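Local coordinates for protein Mypaa.01249.c (Mycobacterium paratuberculosis, PDB 3RD5) that probably acts as an oxidoreductase of the short-chain dehydrogenase/reductase family, with a Rossmann-type fold, although its substrate is not established, at residues 136-141 against 171-176; 193-198 against 233-238; 246-251 against 262-267. All blocks are in the same frame, centred on the assembly; numbering follows the deposited sequence.

Contact 1: residues 136-141 against 171-176; sequences TVSSMA and ANLLFT
The hydroxyl of T136 reaches T176 through water: OG1 of T136 lies 2.8 Å from water 1, which donates to T176 OG1 at 2.9 Å. N92 ND2 also hydrogen-bonds to T136 OG1, so a neighbouring part of the core helps fix its position. The setting is the Rossmann-type sheet of a short-chain dehydrogenase, where strand 133-137 packs against helix 161-185. In T136, CG2 is anti to the backbone N, which brings that methyl to CB of N172 at 3.7 Å. The side chains of T136 and F175 cross at about a right angle, and the ring puts its edge at the hydroxyl, CE2 lying 3.6 Å from T136 OG1. Farther along, V137 O and N172 OD1 approach to 3.1 Å. Both are acceptors, and their closeness is explained by K169 NZ, which hydrogen-bonds to each. K169 and Y165 fit the family's Tyr-x-x-x-Lys pattern, and S139 packs against both; the arrangement is consistent with the active-site region of such enzymes. ND2 of N172 is taken up by N115 O. S138 OG bonds to K169 O, and its nearest carbon across the contact is L173 CG, 3.7 Å away.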
ATOM      1  N   THR A 136       2.847   2.308   2.091  1.00 11.13           N
ATOM      2  CA  THR A 136       2.383   0.980   1.622  1.00 11.34           C
ATOM      3  C   THR A 136       1.932   0.160   2.803  1.00 11.26           C
ATOM      4  O   THR A 136       2.680   0.065   3.796  1.00 12.65           O
ATOM      5  CB  THR A 136       3.516   0.308   0.819  1.00 11.70           C
ATOM      6  OG1 THR A 136       3.862   1.141  -0.306  1.00 12.22           O
ATOM      7  CG2 THR A 136       3.053  -1.050   0.261  1.00 13.64           C
ATOM      8  N   VAL A 137       0.753  -0.428   2.709  1.00 11.31           N
ATOM      9  CA  VAL A 137       0.177  -1.200   3.801  1.00 11.23           C
ATOM     10  C   VAL A 137       0.630  -2.658   3.668  1.00 12.25           C
ATOM     11  O   VAL A 137       0.406  -3.282   2.622  1.00 13.38           O
ATOM     12  CB  VAL A 137      -1.356  -1.030   3.895  1.00 11.87           C
ATOM     13  CG1 VAL A 137      -1.877  -1.724   5.168  1.00 13.38           C
ATOM     14  CG2 VAL A 137      -1.742   0.483   3.912  1.00 13.51           C
ATOM     15  N   SER A 138       1.243  -3.198   4.729  1.00 12.06           N
ATOM     16  CA  SER A 138       1.666  -4.585   4.820  1.00 12.21           C
ATOM     17  C   SER A 138       0.877  -5.331   5.904  1.00 11.76           C
ATOM     18  O   SER A 138      -0.296  -5.023   6.150  1.00 12.16           O
ATOM     19  CB  SER A 138       3.177  -4.598   4.998  1.00 12.56           C
ATOM     20  OG  SER A 138       3.718  -5.931   5.014  1.00 12.50           O
ATOM     21  N   SER A 139       1.469  -6.344   6.525  1.00 12.23           N
ATOM     22  CA  SER A 139       0.790  -7.198   7.467  1.00 12.10           C
ATOM     23  C   SER A 139       1.784  -7.957   8.319  1.00 12.84           C
ATOM     24  O   SER A 139       2.903  -8.243   7.848  1.00 12.87           O
ATOM     25  CB  SER A 139      -0.025  -8.234   6.683  1.00 13.06           C
ATOM     26  OG  SER A 139      -0.583  -9.257   7.509  1.00 13.61           O
ATOM     27  N   MET A 140       1.375  -8.379   9.513  1.00 13.16           N
ATOM     28  CA  MET A 140       2.112  -9.381  10.289  1.00 14.06           C
ATOM     29  C   MET A 140       2.368 -10.660   9.498  1.00 14.14           C
ATOM     30  O   MET A 140       3.331 -11.398   9.789  1.00 14.48           O
ATOM     31  CB  MET A 140       1.358  -9.717  11.578  1.00 16.54           C
ATOM     32  CG  MET A 140       1.358  -8.651  12.618  1.00 19.26           C
ATOM     33  SD  MET A 140       2.902  -8.255  13.354  1.00 20.96           S
ATOM     34  CE  MET A 140       3.135  -9.742  14.319  1.00 22.93           C
ATOM     35  N   ALA A 141       1.528 -10.953   8.520  1.00 14.05           N
ATOM     36  CA  ALA A 141       1.728 -12.109   7.665  1.00 13.11           C
ATOM     37  C   ALA A 141       3.009 -12.063   6.876  1.00 13.67           C
ATOM     38  O   ALA A 141       3.426 -13.093   6.328  1.00 13.82           O
ATOM     39  CB  ALA A 141       0.525 -12.311   6.713  1.00 14.54           C
ATOM     40  N   ALA A 171       6.949  -8.557   0.145  1.00 10.84           N
ATOM     41  CA  ALA A 171       7.261  -7.704  -0.998  1.00 11.25           C
ATOM     42  C   ALA A 171       6.941  -6.235  -0.740  1.00 11.35           C
ATOM     43  O   ALA A 171       7.720  -5.346  -1.076  1.00 11.98           O
ATOM     44  CB  ALA A 171       6.576  -8.205  -2.272  1.00 11.61           C
ATOM     45  N   ASN A 172       5.824  -5.967  -0.043  1.00 10.79           N
ATOM     46  CA  ASN A 172       5.442  -4.590   0.278  1.00 11.51           C
ATOM     47  C   ASN A 172       6.517  -3.888   1.109  1.00 11.02           C
ATOM     48  O   ASN A 172       6.782  -2.689   0.938  1.00 11.87           O
ATOM     49  CB  ASN A 172       4.147  -4.537   1.101  1.00 11.41           C
ATOM     50  CG  ASN A 172       2.871  -4.930   0.364  1.00 12.31           C
ATOM     51  OD1 ASN A 172       1.955  -5.481   1.010  1.00 12.99           O
ATOM     52  ND2 ASN A 172       2.726  -4.583  -0.923  1.00 12.21           N
ATOM     53  N   LEU A 173       7.145  -4.618   2.028  1.00 11.11           N
ATOM     54  CA  LEU A 173       8.212  -4.065   2.866  1.00 11.10           C
ATOM     55  C   LEU A 173       9.537  -3.889   2.111  1.00 11.78           C
ATOM     56  O   LEU A 173      10.209  -2.859   2.241  1.00 12.68           O
ATOM     57  CB  LEU A 173       8.400  -4.909   4.150  1.00 12.14           C
ATOM     58  CG  LEU A 173       7.244  -4.750   5.119  1.00 12.69           C
ATOM     59  CD1 LEU A 173       7.367  -5.741   6.275  1.00 14.69           C
ATOM     60  CD2 LEU A 173       7.254  -3.340   5.766  1.00 18.55           C
ATOM     61  N   LEU A 174       9.917  -4.908   1.344  1.00 11.76           N
ATOM     62  CA  LEU A 174      11.130  -4.823   0.528  1.00 11.83           C
ATOM     63  C   LEU A 174      11.002  -3.701  -0.499  1.00 12.34           C
ATOM     64  O   LEU A 174      11.989  -3.023  -0.829  1.00 13.15           O
ATOM     65  CB  LEU A 174      11.375  -6.164  -0.135  1.00 12.32           C
ATOM     66  CG  LEU A 174      11.781  -7.315   0.784  1.00 12.37           C
ATOM     67  CD1 LEU A 174      11.719  -8.640   0.010  1.00 14.60           C
ATOM     68  CD2 LEU A 174      13.184  -7.111   1.390  1.00 14.09           C
ATOM     69  N   PHE A 175       9.797  -3.518  -1.030  1.00 11.50           N
ATOM     70  CA  PHE A 175       9.459  -2.385  -1.933  1.00 11.85           C
ATOM     71  C   PHE A 175       9.753  -1.061  -1.251  1.00 12.11           C
ATOM     72  O   PHE A 175      10.406  -0.155  -1.796  1.00 12.97           O
ATOM     73  CB  PHE A 175       7.989  -2.474  -2.329  1.00 11.56           C
ATOM     74  CG  PHE A 175       7.488  -1.274  -3.052  1.00 11.88           C
ATOM     75  CD1 PHE A 175       7.866  -0.974  -4.328  1.00 12.55           C
ATOM     76  CD2 PHE A 175       6.557  -0.475  -2.428  1.00 13.83           C
ATOM     77  CE1 PHE A 175       7.354   0.145  -4.980  1.00 13.32           C
ATOM     78  CE2 PHE A 175       6.008   0.602  -3.084  1.00 14.94           C
ATOM     79  CZ  PHE A 175       6.441   0.922  -4.359  1.00 15.24           C
ATOM     80  N   THR A 176       9.232  -0.920  -0.028  1.00 11.47           N
ATOM     81  CA  THR A 176       9.408   0.308   0.745  1.00 12.14           C
ATOM     82  C   THR A 176      10.884   0.621   1.023  1.00 12.96           C
ATOM     83  O   THR A 176      11.333   1.763   0.816  1.00 12.91           O
ATOM     84  CB  THR A 176       8.644   0.201   2.042  1.00 11.81           C
ATOM     85  OG1 THR A 176       7.232   0.043   1.789  1.00 12.49           O
ATOM     86  CG2 THR A 176       8.852   1.455   2.973  1.00 14.39           C
TER
HETATM   87  O   HOH W   1       6.088   2.437   0.710  1.00 13.26           O

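Contact 2: residues 193-198 against 233-238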
ATOM      1  N   LEU A 193       7.224   4.950   3.295  1.00 12.58           N
ATOM      2  CA  LEU A 193       6.894   4.440   4.631  1.00 12.47           C
ATOM      3  C   LEU A 193       5.967   3.274   4.488  1.00 12.24           C
ATOM      4  O   LEU A 193       5.343   3.061   3.447  1.00 12.40           O
ATOM      5  CB  LEU A 193       6.191   5.545   5.463  1.00 13.10           C
ATOM      6  CG  LEU A 193       6.891   6.899   5.514  1.00 14.77           C
ATOM      7  CD1 LEU A 193       6.021   7.970   6.220  1.00 18.08           C
ATOM      8  CD2 LEU A 193       8.218   6.773   6.231  1.00 16.53           C
ATOM      9  N   ALA A 194       5.838   2.485   5.544  1.00 12.04           N
ATOM     10  CA  ALA A 194       4.892   1.379   5.567  1.00 12.44           C
ATOM     11  C   ALA A 194       4.113   1.376   6.868  1.00 11.45           C
ATOM     12  O   ALA A 194       4.523   1.974   7.859  1.00 12.41           O
ATOM     13  CB  ALA A 194       5.639   0.012   5.357  1.00 13.00           C
ATOM     14  N   ALA A 195       2.959   0.704   6.849  1.00 11.20           N
ATOM     15  CA  ALA A 195       2.092   0.525   8.015  1.00 11.95           C
ATOM     16  C   ALA A 195       1.447  -0.827   7.922  1.00 11.17           C
ATOM     17  O   ALA A 195       1.352  -1.418   6.841  1.00 11.56           O
ATOM     18  CB  ALA A 195       0.990   1.638   8.052  1.00 12.02           C
ATOM     19  N   HIS A 196       0.954  -1.352   9.046  1.00 11.11           N
ATOM     20  CA  HIS A 196       0.111  -2.533   9.004  1.00 11.86           C
ATOM     21  C   HIS A 196      -0.985  -2.437  10.054  1.00 12.12           C
ATOM     22  O   HIS A 196      -0.776  -1.807  11.093  1.00 12.57           O
ATOM     23  CB  HIS A 196       0.944  -3.832   9.155  1.00 11.88           C
ATOM     24  CG  HIS A 196       1.358  -4.142  10.550  1.00 11.59           C
ATOM     25  ND1 HIS A 196       0.592  -4.937  11.384  1.00 12.46           N
ATOM     26  CD2 HIS A 196       2.436  -3.746  11.266  1.00 12.74           C
ATOM     27  CE1 HIS A 196       1.200  -5.019  12.553  1.00 12.70           C
ATOM     28  NE2 HIS A 196       2.317  -4.299  12.528  1.00 13.14           N
ATOM     29  N   PRO A 197      -2.123  -3.121   9.806  1.00 11.98           N
ATOM     30  CA  PRO A 197      -3.327  -2.829  10.605  1.00 12.52           C
ATOM     31  C   PRO A 197      -3.464  -3.686  11.840  1.00 14.15           C
ATOM     32  O   PRO A 197      -4.484  -3.543  12.546  1.00 15.92           O
ATOM     33  CB  PRO A 197      -4.463  -3.127   9.621  1.00 12.81           C
ATOM     34  CG  PRO A 197      -3.884  -4.184   8.739  1.00 13.35           C
ATOM     35  CD  PRO A 197      -2.479  -3.726   8.501  1.00 12.07           C
ATOM     36  N   GLY A 198      -2.511  -4.563  12.136  1.00 13.17           N
ATOM     37  CA  GLY A 198      -2.691  -5.498  13.247  1.00 14.11           C
ATOM     38  C   GLY A 198      -3.528  -6.701  12.877  1.00 13.65           C
ATOM     39  O   GLY A 198      -3.460  -7.222  11.771  1.00 14.73           O
ATOM     40  N   ARG A 233      -6.021   3.488  11.752  1.00 13.72           N
ATOM     41  CA  ARG A 233      -5.199   4.315  12.630  1.00 13.18           C
ATOM     42  C   ARG A 233      -3.721   4.238  12.278  1.00 12.33           C
ATOM     43  O   ARG A 233      -2.987   5.215  12.297  1.00 13.19           O
ATOM     44  CB  ARG A 233      -5.417   3.897  14.075  1.00 13.76           C
ATOM     45  CG  ARG A 233      -4.629   4.682  15.123  1.00 14.80           C
ATOM     46  CD  ARG A 233      -4.725   4.046  16.513  1.00 15.28           C
ATOM     47  NE  ARG A 233      -6.086   4.060  16.995  1.00 16.44           N
ATOM     48  CZ  ARG A 233      -6.486   3.375  18.060  1.00 20.34           C
ATOM     49  NH1 ARG A 233      -5.639   2.587  18.691  1.00 20.97           N
ATOM     50  NH2 ARG A 233      -7.758   3.440  18.445  1.00 23.69           N
ATOM     51  N   GLN A 234      -3.293   3.015  11.987  1.00 11.86           N
ATOM     52  CA  GLN A 234      -1.881   2.748  11.738  1.00 12.22           C
ATOM     53  C   GLN A 234      -1.442   3.469  10.459  1.00 12.42           C
ATOM     54  O   GLN A 234      -0.395   4.149  10.418  1.00 13.14           O
ATOM     55  CB  GLN A 234      -1.628   1.243  11.675  1.00 12.51           C
ATOM     56  CG  GLN A 234      -2.337   0.364  12.720  1.00 12.09           C
ATOM     57  CD  GLN A 234      -2.169   0.797  14.149  1.00 12.34           C
ATOM     58  OE1 GLN A 234      -1.072   1.249  14.545  1.00 13.95           O
ATOM     59  NE2 GLN A 234      -3.252   0.631  14.962  1.00 13.65           N
ATOM     60  N   THR A 235      -2.221   3.303   9.399  1.00 11.84           N
ATOM     61  CA  THR A 235      -1.961   3.990   8.135  1.00 12.19           C
ATOM     62  C   THR A 235      -1.982   5.514   8.296  1.00 12.46           C
ATOM     63  O   THR A 235      -1.139   6.215   7.748  1.00 13.11           O
ATOM     64  CB  THR A 235      -2.975   3.591   7.081  1.00 12.71           C
ATOM     65  OG1 THR A 235      -2.983   2.170   6.923  1.00 12.95           O
ATOM     66  CG2 THR A 235      -2.669   4.233   5.734  1.00 13.46           C
ATOM     67  N   LEU A 236      -2.959   6.002   9.055  1.00 11.88           N
ATOM     68  CA  LEU A 236      -3.132   7.446   9.246  1.00 12.81           C
ATOM     69  C   LEU A 236      -1.938   8.088   9.965  1.00 12.83           C
ATOM     70  O   LEU A 236      -1.541   9.205   9.671  1.00 13.55           O
ATOM     71  CB  LEU A 236      -4.464   7.710   9.971  1.00 13.01           C
ATOM     72  CG  LEU A 236      -5.735   7.440   9.146  1.00 13.03           C
ATOM     73  CD1 LEU A 236      -7.007   7.375  10.040  1.00 15.03           C
ATOM     74  CD2 LEU A 236      -5.887   8.476   8.013  1.00 14.14           C
ATOM     75  N   TYR A 237      -1.354   7.345  10.916  1.00 12.82           N
ATOM     76  CA  TYR A 237      -0.131   7.780  11.580  1.00 13.37           C
ATOM     77  C   TYR A 237       1.036   7.852  10.572  1.00 12.94           C
ATOM     78  O   TYR A 237       1.721   8.871  10.461  1.00 13.48           O
ATOM     79  CB  TYR A 237       0.178   6.823  12.732  1.00 14.24           C
ATOM     80  CG  TYR A 237       1.359   7.166  13.612  1.00 14.66           C
ATOM     81  CD1 TYR A 237       2.638   6.823  13.230  1.00 16.39           C
ATOM     82  CD2 TYR A 237       1.177   7.716  14.854  1.00 16.91           C
ATOM     83  CE1 TYR A 237       3.734   7.013  14.082  1.00 18.63           C
ATOM     84  CE2 TYR A 237       2.267   7.908  15.703  1.00 18.91           C
ATOM     85  CZ  TYR A 237       3.517   7.546  15.294  1.00 20.05           C
ATOM     86  OH  TYR A 237       4.594   7.740  16.163  1.00 26.10           O
ATOM     87  N   ALA A 238       1.214   6.807   9.768  1.00 12.77           N
ATOM     88  CA  ALA A 238       2.255   6.814   8.735  1.00 12.81           C
ATOM     89  C   ALA A 238       2.056   7.923   7.693  1.00 13.28           C
ATOM     90  O   ALA A 238       3.019   8.512   7.220  1.00 14.80           O
ATOM     91  CB  ALA A 238       2.336   5.449   8.035  1.00 13.45           C
TER
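Of the flat groups near H196 and Q234, neither the imidazole nor the amide lies on the other. H196, just past the strand, starts its side chain away from the helix; its ring meets that of F248 with the planes at about 50° and touches M140 and P251. The amide of Q234 is likewise engaged elsewhere, OE1 with T259 OG1 and NE2 with F230 O. What does touch is the aliphatic part of Q234 against the H196 carbonyl. This is the strand-to-helix half of a Rossmann-type beta-alpha-beta crossover: helix 226-240 links strand 191-195 to strand 248-251 and runs nearly antiparallel to the first, 164° between the axes of 193-195 and 233-238, which approach to 7.7 Å.

That close approach is consistent with the small side chains at the interface, A195 and A238. A195 CB is set down on the helix backbone, 3.7 Å from Q234 O and 3.8 Å from T235 CA, with the methyl of A238 alongside at 4.0 Å. T235 stands next to it and carries its own packing on to V137 and T32.

At the far end of the strand the chain bends away through P197 and G198, a Pro-Gly pair of the kind found after this strand in the family. Here CG of Q234, set anti to the carbonyl carbon (chi1 -42°), joins CB against one oxygen: H196 O lies 3.2 Å from CB and 3.1 Å from CG, while CG also rests on P197 CA. The bend at chi2 only turns the amide. At the other end, A238 O accepts from R133 NH1, and one methyl of L193 presses close to the same oxygen, with CD1 at 3.2 Å.

Contact 3: residues 246-251 against 262-267; sequences DSFVGP and VGRSRR
R264 holds D246 end-on with two nitrogens, NH2 donating to the backbone O at 2.8 Å and NH1 to OD1 at 2.9 Å, the latter a salt bridge. Both acceptors lie near the guanidinium plane, but the carboxylate stands almost upright to it, the planes 86° apart, and OD1 is met on its syn side but well out of the carboxylate plane. A bend at chi3 (81°) carries the arginine tip to D246, and NH2 then passes 3.5 Å from F248 CB. Beside this pair, the F248 ring offers its edge to G263 O, with CD2 at 3.4 Å, while V262 CG2 makes an off-centre CH-pi contact, 4.3 Å from the ring centroid. The other methyl of V262, CG1, touches both G250 O and P251 O, 3.6 Å from each.

The backbones are also tied directly: V262 N donates to F248 O at 2.8 Å, whereas water 2 bridges F248 N and V262 O. Outward again, S177 OG binds D246 OD2, H142 packs on R264, and L173 packs on F248. The V262-F248 bond continues, just past strand 259-261, the antiparallel pairing of 248-251 with 259-261 at the edge of the parallel Rossmann sheet.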
ATOM      1  N   ASP A 246      11.632   4.901   5.341  1.00 15.01           N
ATOM      2  CA  ASP A 246      11.622   3.459   5.650  1.00 14.88           C
ATOM      3  C   ASP A 246      11.203   3.122   7.066  1.00 15.72           C
ATOM      4  O   ASP A 246      11.554   2.060   7.582  1.00 19.37           O
ATOM      5  CB  ASP A 246      12.963   2.757   5.273  1.00 16.07           C
ATOM      6  CG  ASP A 246      12.835   1.239   5.153  1.00 17.86           C
ATOM      7  OD1 ASP A 246      11.769   0.729   4.962  1.00 20.13           O
ATOM      8  OD2 ASP A 246      13.903   0.591   5.309  1.00 25.50           O
ATOM      9  N   SER A 247      10.387   3.958   7.689  1.00 15.63           N
ATOM     10  CA  SER A 247       9.742   3.581   8.935  1.00 14.99           C
ATOM     11  C   SER A 247       8.575   2.663   8.640  1.00 14.79           C
ATOM     12  O   SER A 247       7.911   2.824   7.614  1.00 15.32           O
ATOM     13  CB  SER A 247       9.198   4.795   9.664  1.00 15.40           C
ATOM     14  OG  SER A 247      10.212   5.670  10.105  1.00 17.30           O
ATOM     15  N   PHE A 248       8.300   1.736   9.538  1.00 14.04           N
ATOM     16  CA  PHE A 248       7.162   0.818   9.483  1.00 13.41           C
ATOM     17  C   PHE A 248       6.358   1.031  10.780  1.00 14.09           C
ATOM     18  O   PHE A 248       6.965   0.931  11.864  1.00 15.52           O
ATOM     19  CB  PHE A 248       7.704  -0.614   9.471  1.00 13.52           C
ATOM     20  CG  PHE A 248       6.685  -1.719   9.295  1.00 12.83           C
ATOM     21  CD1 PHE A 248       5.492  -1.545   8.632  1.00 12.91           C
ATOM     22  CD2 PHE A 248       6.983  -2.987   9.788  1.00 12.53           C
ATOM     23  CE1 PHE A 248       4.600  -2.624   8.389  1.00 12.79           C
ATOM     24  CE2 PHE A 248       6.120  -4.056   9.549  1.00 13.79           C
ATOM     25  CZ  PHE A 248       4.935  -3.881   8.871  1.00 12.48           C
ATOM     26  N   VAL A 249       5.070   1.378  10.656  1.00 13.84           N
ATOM     27  CA  VAL A 249       4.205   1.795  11.763  1.00 14.00           C
ATOM     28  C   VAL A 249       3.163   0.705  11.999  1.00 13.13           C
ATOM     29  O   VAL A 249       2.553   0.166  11.066  1.00 13.65           O
ATOM     30  CB  VAL A 249       3.448   3.131  11.376  1.00 14.82           C
ATOM     31  CG1 VAL A 249       2.332   3.505  12.410  1.00 19.85           C
ATOM     32  CG2 VAL A 249       4.538   4.271  11.260  1.00 19.43           C
ATOM     33  N   GLY A 250       2.883   0.408  13.268  1.00 13.01           N
ATOM     34  CA  GLY A 250       1.807  -0.503  13.605  1.00 12.82           C
ATOM     35  C   GLY A 250       1.620  -0.599  15.104  1.00 13.23           C
ATOM     36  O   GLY A 250       2.207   0.149  15.856  1.00 13.61           O
ATOM     37  N   PRO A 251       0.788  -1.562  15.539  1.00 12.53           N
ATOM     38  CA  PRO A 251       0.524  -1.698  16.977  1.00 13.59           C
ATOM     39  C   PRO A 251       1.750  -2.276  17.681  1.00 13.90           C
ATOM     40  O   PRO A 251       2.462  -3.141  17.160  1.00 14.50           O
ATOM     41  CB  PRO A 251      -0.645  -2.675  17.014  1.00 14.07           C
ATOM     42  CG  PRO A 251      -1.256  -2.633  15.645  1.00 14.10           C
ATOM     43  CD  PRO A 251      -0.083  -2.438  14.739  1.00 13.27           C
ATOM     44  N   VAL A 262       7.587   0.095  14.472  1.00 14.98           N
ATOM     45  CA  VAL A 262       7.719  -1.304  14.867  1.00 14.49           C
ATOM     46  C   VAL A 262       8.802  -1.991  14.022  1.00 15.15           C
ATOM     47  O   VAL A 262       9.300  -1.415  13.061  1.00 16.25           O
ATOM     48  CB  VAL A 262       6.396  -2.056  14.747  1.00 14.04           C
ATOM     49  CG1 VAL A 262       5.374  -1.499  15.752  1.00 16.36           C
ATOM     50  CG2 VAL A 262       5.856  -2.029  13.310  1.00 14.80           C
ATOM     51  N   GLY A 263       9.167  -3.186  14.437  1.00 16.08           N
ATOM     52  CA  GLY A 263      10.154  -3.994  13.735  1.00 15.59           C
ATOM     53  C   GLY A 263       9.560  -4.823  12.617  1.00 14.89           C
ATOM     54  O   GLY A 263       8.362  -4.774  12.312  1.00 15.78           O
ATOM     55  N   ARG A 264      10.450  -5.537  11.944  1.00 14.86           N
ATOM     56  CA  ARG A 264      10.082  -6.376  10.805  1.00 13.81           C
ATOM     57  C   ARG A 264      11.041  -7.591  10.743  1.00 13.99           C
ATOM     58  O   ARG A 264      12.049  -7.652  11.456  1.00 15.54           O
ATOM     59  CB  ARG A 264      10.122  -5.584   9.490  1.00 13.92           C
ATOM     60  CG  ARG A 264      11.517  -5.174   9.055  1.00 14.05           C
ATOM     61  CD  ARG A 264      11.460  -4.159   7.918  1.00 16.52           C
ATOM     62  NE  ARG A 264      11.209  -2.840   8.479  1.00 16.76           N
ATOM     63  CZ  ARG A 264      11.195  -1.699   7.770  1.00 18.76           C
ATOM     64  NH1 ARG A 264      11.329  -1.710   6.463  1.00 18.91           N
ATOM     65  NH2 ARG A 264      11.081  -0.562   8.445  1.00 20.54           N
ATOM     66  N   SER A 265      10.717  -8.552   9.886  1.00 14.22           N
ATOM     67  CA  SER A 265      11.459  -9.793   9.816  1.00 14.42           C
ATOM     68  C   SER A 265      12.882  -9.609   9.271  1.00 14.28           C
ATOM     69  O   SER A 265      13.204  -8.617   8.601  1.00 15.18           O
ATOM     70  CB  SER A 265      10.726 -10.804   8.933  1.00 14.70           C
ATOM     71  OG  SER A 265      10.859 -10.453   7.554  1.00 13.93           O
ATOM     72  N   ARG A 266      13.729 -10.596   9.547  1.00 15.29           N
ATOM     73  CA  ARG A 266      15.079 -10.603   9.036  1.00 17.33           C
ATOM     74  C   ARG A 266      15.065 -10.583   7.505  1.00 15.92           C
ATOM     75  O   ARG A 266      15.823  -9.852   6.881  1.00 17.51           O
ATOM     76  CB  ARG A 266      15.837 -11.820   9.554  1.00 19.96           C
ATOM     77  CG  ARG A 266      16.078 -11.797  11.049  1.00 25.37           C
ATOM     78  CD  ARG A 266      16.559 -13.202  11.492  1.00 34.27           C
ATOM     79  NE  ARG A 266      16.855 -13.259  12.924  1.00 41.93           N
ATOM     80  CZ  ARG A 266      16.762 -14.349  13.690  1.00 48.20           C
ATOM     81  NH1 ARG A 266      16.350 -15.521  13.189  1.00 50.85           N
ATOM     82  NH2 ARG A 266      17.074 -14.267  14.985  1.00 50.30           N
ATOM     83  N   ARG A 267      14.171 -11.366   6.891  1.00 15.71           N
ATOM     84  CA  ARG A 267      14.080 -11.345   5.427  1.00 15.10           C
ATOM     85  C   ARG A 267      13.639  -9.999   4.870  1.00 15.39           C
ATOM     86  O   ARG A 267      14.049  -9.595   3.790  1.00 15.46           O
ATOM     87  CB  ARG A 267      13.201 -12.488   4.919  1.00 15.41           C
ATOM     88  CG  ARG A 267      13.900 -13.806   5.073  1.00 16.53           C
ATOM     89  CD  ARG A 267      13.234 -14.963   4.347  1.00 21.02           C
ATOM     90  NE  ARG A 267      11.975 -15.354   4.944  1.00 22.09           N
ATOM     91  CZ  ARG A 267      11.808 -16.240   5.932  1.00 22.26           C
ATOM     92  NH1 ARG A 267      10.574 -16.558   6.326  1.00 22.35           N
ATOM     93  NH2 ARG A 267      12.837 -16.847   6.523  1.00 24.20           N
TER
HETATM   94  O   HOH W   2      10.117   1.188  11.817  1.00 20.18           O

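How the contacts relate
Contacts 1 and 2 are buried and pack helices against the neighbouring parallel strands 133-137 and 191-195, which are themselves joined by backbone bonds such as S138 N to A195 O. Contact 3 is only partly buried and lies where strand 248-251, paired with 191-195 through A194 and V249, meets the chain that follows strand 259-261. The chemistry changes accordingly. Contact 1 has one lysine shared by two acceptors, and contact 2 fits small apolar groups to the helix backbone. Contacts 1 and 3 each have a bridging water, but only contact 3 adds direct hydrogen bonds and a salt bridge across its segments. T176 CG2 of contact 1 packs on D246 OD1 of contact 3.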